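PDB 4WWM: ubiquitin from Sulfolobus solfataricus, which probably serves as a ubiquitin-related modifier of the Urm1 type, with likely roles in protein conjugation linked to the proteasome pathway and in tRNA processing. Local coordinates for residues K32-K36 / K37-L41. Numbering follows the deposited sequence.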
ATOM      1  N   LYS A  32      -2.957   7.007   4.358  1.00 20.26           N
ATOM      2  CA  LYS A  32      -4.289   6.783   4.913  1.00 18.70           C
ATOM      3  C   LYS A  32      -4.375   5.416   5.586  1.00 21.87           C
ATOM      4  O   LYS A  32      -5.001   5.270   6.634  1.00 20.28           O
ATOM      5  CB  LYS A  32      -5.362   6.896   3.828  1.00 21.89           C
ATOM      6  CG  LYS A  32      -6.774   6.590   4.335  1.00 41.96           C
ATOM      7  CD  LYS A  32      -7.847   6.934   3.312  1.00 33.60           C
ATOM      8  CE  LYS A  32      -8.009   8.438   3.145  1.00 36.74           C
ATOM      9  NZ  LYS A  32      -9.043   8.783   2.128  1.00 38.36           N
ATOM     10  N   ILE A  33      -3.746   4.420   4.973  1.00 20.76           N
ATOM     11  CA  ILE A  33      -3.700   3.075   5.528  1.00 19.98           C
ATOM     12  C   ILE A  33      -2.834   3.041   6.790  1.00 19.96           C
ATOM     13  O   ILE A  33      -3.214   2.447   7.803  1.00 20.03           O
ATOM     14  CB  ILE A  33      -3.146   2.068   4.485  1.00 26.33           C
ATOM     15  CG1 ILE A  33      -4.096   1.950   3.289  1.00 26.60           C
ATOM     16  CG2 ILE A  33      -2.911   0.695   5.099  1.00 31.69           C
ATOM     17  CD1 ILE A  33      -5.483   1.428   3.623  1.00 24.24           C
ATOM     18  N   ASP A  34      -1.679   3.695   6.720  1.00 25.54           N
ATOM     19  CA  ASP A  34      -0.646   3.583   7.746  1.00 28.20           C
ATOM     20  C   ASP A  34      -0.702   4.723   8.762  1.00 32.24           C
ATOM     21  O   ASP A  34       0.231   4.911   9.548  1.00 33.96           O
ATOM     22  CB  ASP A  34       0.730   3.557   7.077  1.00 22.79           C
ATOM     23  CG  ASP A  34       1.803   2.945   7.954  1.00 22.73           C
ATOM     24  OD1 ASP A  34       1.525   1.931   8.624  1.00 24.82           O
ATOM     25  OD2 ASP A  34       2.934   3.473   7.955  1.00 26.19           O
ATOM     26  N   SER A  35      -1.808   5.463   8.745  1.00 27.23           N
ATOM     27  CA  SER A  35      -1.926   6.745   9.443  1.00 50.09           C
ATOM     28  C   SER A  35      -1.357   6.756  10.864  1.00 45.44           C
ATOM     29  O   SER A  35      -0.327   7.380  11.115  1.00 41.00           O
ATOM     30  CB  SER A  35      -3.397   7.169   9.485  1.00 56.19           C
ATOM     31  OG  SER A  35      -3.539   8.464  10.042  1.00 44.40           O
ATOM     32  N   LYS A  36      -2.018   6.064  11.786  1.00 31.05           N
ATOM     33  CA  LYS A  36      -1.650   6.145  13.199  1.00 41.55           C
ATOM     34  C   LYS A  36      -0.821   4.952  13.654  1.00 29.08           C
ATOM     35  O   LYS A  36      -0.564   4.786  14.846  1.00 33.03           O
ATOM     36  CB  LYS A  36      -2.909   6.263  14.062  1.00 60.04           C
ATOM     37  CG  LYS A  36      -3.690   7.546  13.826  1.00 70.76           C
ATOM     38  CD  LYS A  36      -4.880   7.676  14.764  1.00 73.76           C
ATOM     39  CE  LYS A  36      -5.589   9.010  14.569  1.00 83.65           C
ATOM     40  NZ  LYS A  36      -6.778   9.163  15.454  1.00 86.36           N
ATOM     41  N   LYS A  37      -0.391   4.133  12.700  1.00 25.75           N
ATOM     42  CA  LYS A  37       0.273   2.874  13.014  1.00 22.85           C
ATOM     43  C   LYS A  37       1.768   2.909  12.698  1.00 20.15           C
ATOM     44  O   LYS A  37       2.580   2.414  13.480  1.00 18.89           O
ATOM     45  CB  LYS A  37      -0.398   1.732  12.250  1.00 21.55           C
ATOM     46  CG  LYS A  37      -1.862   1.514  12.627  1.00 24.39           C
ATOM     47  CD  LYS A  37      -2.521   0.512  11.694  1.00 23.55           C
ATOM     48  CE  LYS A  37      -3.867   0.037  12.216  1.00 27.58           C
ATOM     49  NZ  LYS A  37      -4.860   1.136  12.281  1.00 30.06           N
ATOM     50  N   HIS A  38       2.120   3.497  11.559  1.00 20.39           N
ATOM     51  CA  HIS A  38       3.509   3.552  11.104  1.00 18.42           C
ATOM     52  C   HIS A  38       4.103   2.153  10.991  1.00 16.12           C
ATOM     53  O   HIS A  38       5.216   1.897  11.453  1.00 14.26           O
ATOM     54  CB  HIS A  38       4.358   4.412  12.045  1.00 22.63           C
ATOM     55  CG  HIS A  38       3.915   5.838  12.118  1.00 36.68           C
ATOM     56  ND1 HIS A  38       4.396   6.808  11.264  1.00 48.82           N
ATOM     57  CD2 HIS A  38       3.035   6.460  12.937  1.00 51.50           C
ATOM     58  CE1 HIS A  38       3.833   7.966  11.558  1.00 59.10           C
ATOM     59  NE2 HIS A  38       3.003   7.782  12.570  1.00 58.93           N
ATOM     60  N   LEU A  39       3.351   1.253  10.366  1.00 21.12           N
ATOM     61  CA  LEU A  39       3.787  -0.123  10.181  1.00 20.09           C
ATOM     62  C   LEU A  39       4.557  -0.310   8.872  1.00 19.37           C
ATOM     63  O   LEU A  39       5.515  -1.079   8.826  1.00 19.97           O
ATOM     64  CB  LEU A  39       2.580  -1.067  10.221  1.00 18.38           C
ATOM     65  CG  LEU A  39       1.943  -1.271  11.600  1.00 19.81           C
ATOM     66  CD1 LEU A  39       0.597  -1.968  11.469  1.00 18.95           C
ATOM     67  CD2 LEU A  39       2.864  -2.066  12.511  1.00 21.60           C
ATOM     68  N   ILE A  40       4.146   0.393   7.818  1.00 18.71           N
ATOM     69  CA  ILE A  40       4.757   0.216   6.501  1.00 18.63           C
ATOM     70  C   ILE A  40       5.515   1.456   6.023  1.00 20.62           C
ATOM     71  O   ILE A  40       6.291   1.376   5.073  1.00 23.67           O
ATOM     72  CB  ILE A  40       3.700  -0.173   5.445  1.00 16.86           C
ATOM     73  CG1 ILE A  40       2.626   0.910   5.325  1.00 16.95           C
ATOM     74  CG2 ILE A  40       3.073  -1.512   5.816  1.00 18.66           C
ATOM     75  CD1 ILE A  40       1.617   0.646   4.225  1.00 17.98           C
ATOM     76  N   LEU A  41       5.298   2.591   6.683  1.00 21.66           N
ATOM     77  CA  LEU A  41       6.026   3.817   6.362  1.00 23.85           C
ATOM     78  C   LEU A  41       6.913   4.268   7.519  1.00 25.68           C
ATOM     79  O   LEU A  41       6.499   4.254   8.679  1.00 25.69           O
ATOM     80  CB  LEU A  41       5.058   4.949   6.003  1.00 24.27           C
ATOM     81  CG  LEU A  41       4.127   4.752   4.806  1.00 23.30           C
ATOM     82  CD1 LEU A  41       3.328   6.024   4.582  1.00 24.76           C
ATOM     83  CD2 LEU A  41       4.894   4.367   3.550  1.00 24.00           C
TER
HETATM   84  O   HOH W   1      -5.208   1.025   9.092  1.00 22.17           O
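Asp34 OD1 is gripped by two successive backbone amides, Leu39 N at 2.6 Å and Ile40 N at 3.1 Å, in the loop that leaves helix 26-33 of this ubiquitin-like fold. The arrangement illustrates how one carboxylate can order a chain reversal that contains no regular secondary structure. OD1 meets Leu39 N with its syn lone pair, whereas Ile40 N comes from above the carboxylate plane, 45° out of it. The other oxygen is engaged as well: Leu41 N donates to Asp34 OD2 at 2.8 Å, again from well above the plane, and Ile40 N adds a weak second bond there. The carboxylate reaches into the curve of 39-41 because chi1 of -159° sets CG anti to the backbone N, and CG1 of Ile40 lies alongside, 3.4 Å from Asp34 CG. The backbone of the same residue closes the first part of the turn, Asp34 O accepting a nearly straight bond from His38 N (3.1 Å, 169°) and a weak one from Lys37 N. An alanine at Asp34 is likely to deprive the amides of Leu39, Ile40 and Leu41 of their shared acceptor and let the loop drift from the helix end. Phe14 of helix 10-14 touches Asp34 and Leu39. Beside the turn, a water donates to Ile33 O at 2.8 Å and accepts from Lys37 NZ at 3.2 Å.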